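Local coordinates for protein GlcNAc Inducible Gene 2, GIG2 (Candida albicans, PDB 6AKZ) that binds an iron(III) ion and is probably an oxygenase of the DUF1479 family, encoded by a gene induced by N-acetylglucosamine, at residues A[60-74]-A[81-93]. Residues are numbered along the deposited sequence; the frame is centred on the assembly and turned at random.
Sequences YVPKCDFIDIKDNKL and LFKQRGCLMIENV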
loop_
_atom_site.group_PDB
_atom_site.type_symbol
_atom_site.label_atom_id
_atom_site.label_comp_id
_atom_site.label_asym_id
_atom_site.label_seq_id
_atom_site.Cartn_x
_atom_site.Cartn_y
_atom_site.Cartn_z
ATOM N N TYR A 60 10.480 -4.522 17.358
ATOM C CA TYR A 60 9.816 -3.228 17.279
ATOM C C TYR A 60 8.522 -3.300 16.439
ATOM O O TYR A 60 7.586 -2.529 16.676
ATOM C CB TYR A 60 10.778 -2.168 16.799
ATOM C CG TYR A 60 10.318 -0.737 16.941
ATOM C CD1 TYR A 60 9.505 -0.148 15.992
ATOM C CD2 TYR A 60 10.643 -0.015 18.052
ATOM C CE1 TYR A 60 9.087 1.155 16.126
ATOM C CE2 TYR A 60 10.269 1.288 18.218
ATOM C CZ TYR A 60 9.471 1.863 17.308
ATOM O OH TYR A 60 9.116 3.146 17.507
ATOM N N VAL A 61 8.418 -4.224 15.480
ATOM C CA VAL A 61 7.258 -4.267 14.651
ATOM C C VAL A 61 6.102 -4.820 15.446
ATOM O O VAL A 61 6.207 -5.882 16.043
ATOM C CB VAL A 61 7.488 -5.237 13.421
ATOM C CG1 VAL A 61 6.233 -5.486 12.644
ATOM C CG2 VAL A 61 8.604 -4.631 12.582
ATOM N N PRO A 62 4.980 -4.112 15.457
ATOM C CA PRO A 62 3.802 -4.647 16.138
ATOM C C PRO A 62 3.406 -6.072 15.665
ATOM O O PRO A 62 3.398 -6.393 14.463
ATOM C CB PRO A 62 2.734 -3.645 15.794
ATOM C CG PRO A 62 3.465 -2.377 15.489
ATOM C CD PRO A 62 4.717 -2.823 14.801
ATOM N N LYS A 63 3.100 -6.908 16.618
ATOM C CA LYS A 63 2.738 -8.249 16.343
ATOM C C LYS A 63 1.647 -8.677 17.316
ATOM O O LYS A 63 1.659 -8.309 18.445
ATOM C CB LYS A 63 3.983 -9.119 16.540
ATOM C CG LYS A 63 3.856 -10.542 16.111
ATOM C CD LYS A 63 5.176 -11.291 16.051
ATOM C CE LYS A 63 5.571 -11.960 17.340
ATOM N NZ LYS A 63 6.951 -12.471 17.175
ATOM N N CYS A 64 0.712 -9.460 16.850
ATOM C CA CYS A 64 -0.299 -10.012 17.710
ATOM C C CYS A 64 -0.834 -11.298 17.160
ATOM O O CYS A 64 -0.536 -11.632 16.047
ATOM C CB CYS A 64 -1.407 -9.036 17.983
ATOM S SG CYS A 64 -2.539 -8.780 16.618
ATOM N N ASP A 65 -1.585 -12.026 17.973
ATOM C CA ASP A 65 -2.199 -13.269 17.562
ATOM C C ASP A 65 -3.617 -13.082 17.049
ATOM O O ASP A 65 -4.318 -12.267 17.543
ATOM C CB ASP A 65 -2.248 -14.310 18.657
ATOM C CG ASP A 65 -2.407 -15.714 18.100
ATOM O OD1 ASP A 65 -1.365 -16.370 18.092
ATOM O OD2 ASP A 65 -3.519 -16.165 17.688
ATOM N N PHE A 66 -3.980 -13.889 16.059
ATOM C CA PHE A 66 -5.281 -13.779 15.482
ATOM C C PHE A 66 -6.345 -13.843 16.597
ATOM O O PHE A 66 -7.309 -13.142 16.543
ATOM C CB PHE A 66 -5.503 -14.903 14.472
ATOM C CG PHE A 66 -6.840 -14.880 13.862
ATOM C CD1 PHE A 66 -7.172 -13.873 13.043
ATOM C CD2 PHE A 66 -7.787 -15.820 14.173
ATOM C CE1 PHE A 66 -8.384 -13.789 12.499
ATOM C CE2 PHE A 66 -9.032 -15.735 13.626
ATOM C CZ PHE A 66 -9.329 -14.716 12.782
ATOM N N ILE A 67 -6.129 -14.677 17.590
ATOM C CA ILE A 67 -7.108 -14.810 18.673
ATOM C C ILE A 67 -7.314 -13.564 19.534
ATOM O O ILE A 67 -8.318 -13.421 20.127
ATOM C CB ILE A 67 -6.922 -16.057 19.515
ATOM C CG1 ILE A 67 -5.855 -15.871 20.537
ATOM C CG2 ILE A 67 -6.595 -17.218 18.659
ATOM C CD1 ILE A 67 -5.763 -17.098 21.391
ATOM N N ASP A 68 -6.325 -12.696 19.598
ATOM C CA ASP A 68 -6.422 -11.400 20.285
ATOM C C ASP A 68 -7.486 -10.453 19.582
ATOM O O ASP A 68 -7.897 -9.455 20.159
ATOM C CB ASP A 68 -5.046 -10.655 20.332
ATOM C CG ASP A 68 -3.860 -11.454 20.998
ATOM O OD1 ASP A 68 -4.132 -12.335 21.853
ATOM O OD2 ASP A 68 -2.611 -11.145 20.699
ATOM N N ILE A 69 -7.870 -10.718 18.350
ATOM C CA ILE A 69 -8.808 -9.866 17.641
ATOM C C ILE A 69 -10.212 -10.288 18.022
ATOM O O ILE A 69 -10.641 -11.405 17.673
ATOM C CB ILE A 69 -8.607 -9.932 16.144
ATOM C CG1 ILE A 69 -7.213 -9.345 15.840
ATOM C CG2 ILE A 69 -9.739 -9.217 15.394
ATOM C CD1 ILE A 69 -6.746 -9.588 14.428
ATOM N N LYS A 70 -10.897 -9.458 18.802
ATOM C CA LYS A 70 -12.247 -9.818 19.284
ATOM C C LYS A 70 -13.181 -8.832 18.663
ATOM O O LYS A 70 -12.812 -7.672 18.567
ATOM C CB LYS A 70 -12.317 -9.714 20.800
ATOM C CG LYS A 70 -11.343 -10.569 21.574
ATOM C CD LYS A 70 -11.638 -12.078 21.495
ATOM C CE LYS A 70 -11.313 -12.766 20.153
ATOM N NZ LYS A 70 -10.944 -14.237 20.135
ATOM N N ASP A 71 -14.347 -9.277 18.186
ATOM C CA ASP A 71 -15.362 -8.394 17.583
ATOM C C ASP A 71 -14.817 -7.604 16.383
ATOM O O ASP A 71 -15.130 -6.433 16.266
ATOM C CB ASP A 71 -15.921 -7.423 18.649
ATOM C CG ASP A 71 -16.617 -8.151 19.793
ATOM O OD1 ASP A 71 -17.324 -9.146 19.533
ATOM O OD2 ASP A 71 -16.453 -7.742 20.960
ATOM N N ASN A 72 -14.007 -8.267 15.537
ATOM C CA ASN A 72 -13.335 -7.673 14.413
ATOM C C ASN A 72 -12.683 -6.314 14.672
ATOM O O ASN A 72 -12.811 -5.433 13.866
ATOM C CB ASN A 72 -14.285 -7.563 13.236
ATOM C CG ASN A 72 -14.963 -8.876 12.937
ATOM O OD1 ASN A 72 -14.328 -9.822 12.524
ATOM N ND2 ASN A 72 -16.229 -8.961 13.275
ATOM N N LYS A 73 -11.979 -6.195 15.811
ATOM C CA LYS A 73 -11.250 -4.996 16.196
ATOM C C LYS A 73 -9.906 -5.377 16.663
ATOM O O LYS A 73 -9.769 -6.344 17.378
ATOM C CB LYS A 73 -11.890 -4.290 17.396
ATOM C CG LYS A 73 -13.223 -3.750 17.089
ATOM C CD LYS A 73 -13.948 -3.232 18.334
ATOM C CE LYS A 73 -15.451 -3.236 18.040
ATOM N NZ LYS A 73 -16.222 -2.643 19.166
ATOM N N LEU A 74 -8.905 -4.556 16.322
ATOM C CA LEU A 74 -7.623 -4.739 16.955
ATOM C C LEU A 74 -7.830 -4.287 18.397
ATOM O O LEU A 74 -8.476 -3.239 18.622
ATOM C CB LEU A 74 -6.537 -3.899 16.314
ATOM C CG LEU A 74 -6.182 -4.217 14.849
ATOM C CD1 LEU A 74 -5.109 -3.241 14.380
ATOM C CD2 LEU A 74 -5.716 -5.644 14.623
ATOM N N LEU A 81 -0.129 0.983 18.719
ATOM C CA LEU A 81 1.203 0.694 18.135
ATOM C C LEU A 81 1.148 0.682 16.558
ATOM O O LEU A 81 2.083 1.146 15.857
ATOM C CB LEU A 81 1.748 -0.631 18.696
ATOM C CG LEU A 81 2.227 -0.524 20.129
ATOM C CD1 LEU A 81 2.254 -1.872 20.816
ATOM C CD2 LEU A 81 3.551 0.221 20.081
ATOM N N PHE A 82 0.101 0.116 16.022
ATOM C CA PHE A 82 -0.082 0.021 14.557
ATOM C C PHE A 82 -0.203 1.428 13.958
ATOM O O PHE A 82 0.492 1.720 13.008
ATOM C CB PHE A 82 -1.271 -0.780 14.173
ATOM C CG PHE A 82 -1.584 -0.695 12.689
ATOM C CD1 PHE A 82 -0.714 -1.213 11.755
ATOM C CD2 PHE A 82 -2.720 -0.028 12.281
ATOM C CE1 PHE A 82 -1.017 -1.145 10.404
ATOM C CE2 PHE A 82 -3.008 0.106 10.944
ATOM C CZ PHE A 82 -2.104 -0.399 10.000
ATOM N N LYS A 83 -1.002 2.336 14.556
ATOM C CA LYS A 83 -1.071 3.658 14.004
ATOM C C LYS A 83 0.258 4.424 14.056
ATOM O O LYS A 83 0.474 5.285 13.229
ATOM C CB LYS A 83 -2.186 4.477 14.623
ATOM C CG LYS A 83 -3.557 3.868 14.344
ATOM C CD LYS A 83 -4.658 4.888 14.602
ATOM C CE LYS A 83 -5.941 4.431 13.974
ATOM N NZ LYS A 83 -7.001 5.497 13.827
ATOM N N GLN A 84 1.084 4.205 15.082
ATOM C CA GLN A 84 2.409 4.813 15.179
ATOM C C GLN A 84 3.406 4.211 14.195
ATOM O O GLN A 84 4.191 4.914 13.514
ATOM C CB GLN A 84 2.959 4.690 16.637
ATOM C CG GLN A 84 4.407 5.169 16.793
ATOM C CD GLN A 84 5.261 4.638 17.994
ATOM O OE1 GLN A 84 5.105 3.533 18.560
ATOM N NE2 GLN A 84 6.181 5.466 18.365
ATOM N N ARG A 85 3.393 2.909 14.115
ATOM C CA ARG A 85 4.479 2.204 13.460
ATOM C C ARG A 85 4.183 1.799 12.024
ATOM O O ARG A 85 5.129 1.528 11.242
ATOM C CB ARG A 85 4.895 1.002 14.320
ATOM C CG ARG A 85 5.481 1.465 15.644
ATOM C CD ARG A 85 5.834 0.424 16.663
ATOM N NE ARG A 85 6.160 1.118 17.927
ATOM C CZ ARG A 85 6.889 0.565 18.869
ATOM N NH1 ARG A 85 7.323 -0.698 18.736
ATOM N NH2 ARG A 85 7.137 1.241 19.988
ATOM N N GLY A 86 2.881 1.757 11.705
ATOM C CA GLY A 86 2.393 1.607 10.335
ATOM C C GLY A 86 2.506 0.219 9.745
ATOM O O GLY A 86 2.411 0.033 8.519
ATOM N N CYS A 87 2.794 -0.804 10.559
ATOM C CA CYS A 87 2.915 -2.192 10.082
ATOM C C CYS A 87 2.419 -3.077 11.253
ATOM O O CYS A 87 2.312 -2.638 12.413
ATOM C CB CYS A 87 4.368 -2.552 9.644
ATOM S SG CYS A 87 5.567 -2.091 10.915
ATOM N N LEU A 88 2.065 -4.265 10.921
ATOM C CA LEU A 88 1.535 -5.269 11.857
ATOM C C LEU A 88 1.733 -6.657 11.294
ATOM O O LEU A 88 1.385 -6.900 10.145
ATOM C CB LEU A 88 0.041 -5.013 12.064
ATOM C CG LEU A 88 -0.695 -6.017 12.985
ATOM C CD1 LEU A 88 -0.174 -6.011 14.423
ATOM C CD2 LEU A 88 -2.161 -5.559 13.020
ATOM N N MET A 89 2.162 -7.598 12.129
ATOM C CA MET A 89 2.170 -8.995 11.827
ATOM C C MET A 89 1.144 -9.689 12.740
ATOM O O MET A 89 1.190 -9.536 13.950
ATOM C CB MET A 89 3.572 -9.576 12.005
ATOM C CG MET A 89 3.614 -11.149 11.926
ATOM S SD MET A 89 5.287 -11.795 12.269
ATOM C CE MET A 89 6.151 -11.261 10.862
ATOM N N ILE A 90 0.191 -10.351 12.146
ATOM C CA ILE A 90 -0.851 -11.110 12.870
ATOM C C ILE A 90 -0.545 -12.557 12.723
ATOM O O ILE A 90 -0.543 -13.132 11.591
ATOM C CB ILE A 90 -2.217 -10.790 12.289
ATOM C CG1 ILE A 90 -2.491 -9.285 12.262
ATOM C CG2 ILE A 90 -3.303 -11.572 13.035
ATOM C CD1 ILE A 90 -3.742 -8.919 11.501
ATOM N N GLU A 91 -0.268 -13.215 13.812
ATOM C CA GLU A 91 0.121 -14.637 13.772
ATOM C C GLU A 91 -1.055 -15.614 13.796
ATOM O O GLU A 91 -2.079 -15.290 14.315
ATOM C CB GLU A 91 1.069 -14.928 14.918
ATOM C CG GLU A 91 2.392 -14.256 14.669
ATOM C CD GLU A 91 3.547 -14.859 15.451
ATOM O OE1 GLU A 91 3.528 -14.540 16.657
ATOM O OE2 GLU A 91 4.458 -15.568 14.853
ATOM N N ASN A 92 -0.940 -16.756 13.113
ATOM C CA ASN A 92 -1.858 -17.844 13.270
ATOM C C ASN A 92 -3.249 -17.527 12.696
ATOM O O ASN A 92 -4.289 -17.906 13.224
ATOM C CB ASN A 92 -1.960 -18.292 14.761
ATOM C CG ASN A 92 -0.633 -18.812 15.350
ATOM O OD1 ASN A 92 0.049 -19.644 14.781
ATOM N ND2 ASN A 92 -0.342 -18.404 16.530
ATOM N N VAL A 93 -3.269 -16.776 11.618
ATOM C CA VAL A 93 -4.511 -16.498 10.892
ATOM C C VAL A 93 -5.004 -17.765 10.185
ATOM O O VAL A 93 -6.199 -18.015 10.139
ATOM C CB VAL A 93 -4.275 -15.435 9.834
ATOM C CG1 VAL A 93 -5.615 -15.183 9.095
ATOM C CG2 VAL A 93 -3.717 -14.171 10.539
HETATM O O HOH W 1 7.589 -14.100 15.209
HETATM O O HOH W 2 5.556 -15.112 18.224
#
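Strands 63-65 and 87-91 run parallel, axes 4.6 Å apart at 23°, pairing Lys63 with Met89, Cys64 with Ile90 and Asp65 with Glu91. Backbone hydrogen bonds join Met89 N to Pro62 O, Cys64 N to Met89 O, Glu91 N to Cys64 O and Phe66 N to Glu91 O. Before the strands, the Arg85 guanidinium lies flat on one Tyr60 ring face, planes 4° apart, a cation-pi stack. The extended Arg85 chain (chi1 -65°, CG anti to the carbonyl carbon) lays it there. Arg85 NH1 donates to Tyr60 O (2.8 Å) on a lone pair, and Arg85 NE to Gln84 OE1, both near the guanidinium plane, fixing its rotation. Pro62 CG packs on Arg85 CB and Leu81 CB. At the strands' C-terminal ends, Asn92 ND2 donates to Asp65 OD1 (2.8 Å); Asp65 OD2 accepts from Ile67 N, an Asx turn. Lys63 NZ is 4.0 Å from Glu91 OE1, beyond a salt bridge; two waters link the groups, each with one weak bond. On the Cys64 and Ile90 face, Leu88 CD1 packs on Cys64 SG; Leu88 CD2 meets loop Leu74 CD2 tip to tip. With helix 76-85, the strands form a beta-alpha-beta unit edging this cupin-clan fold's main sheet.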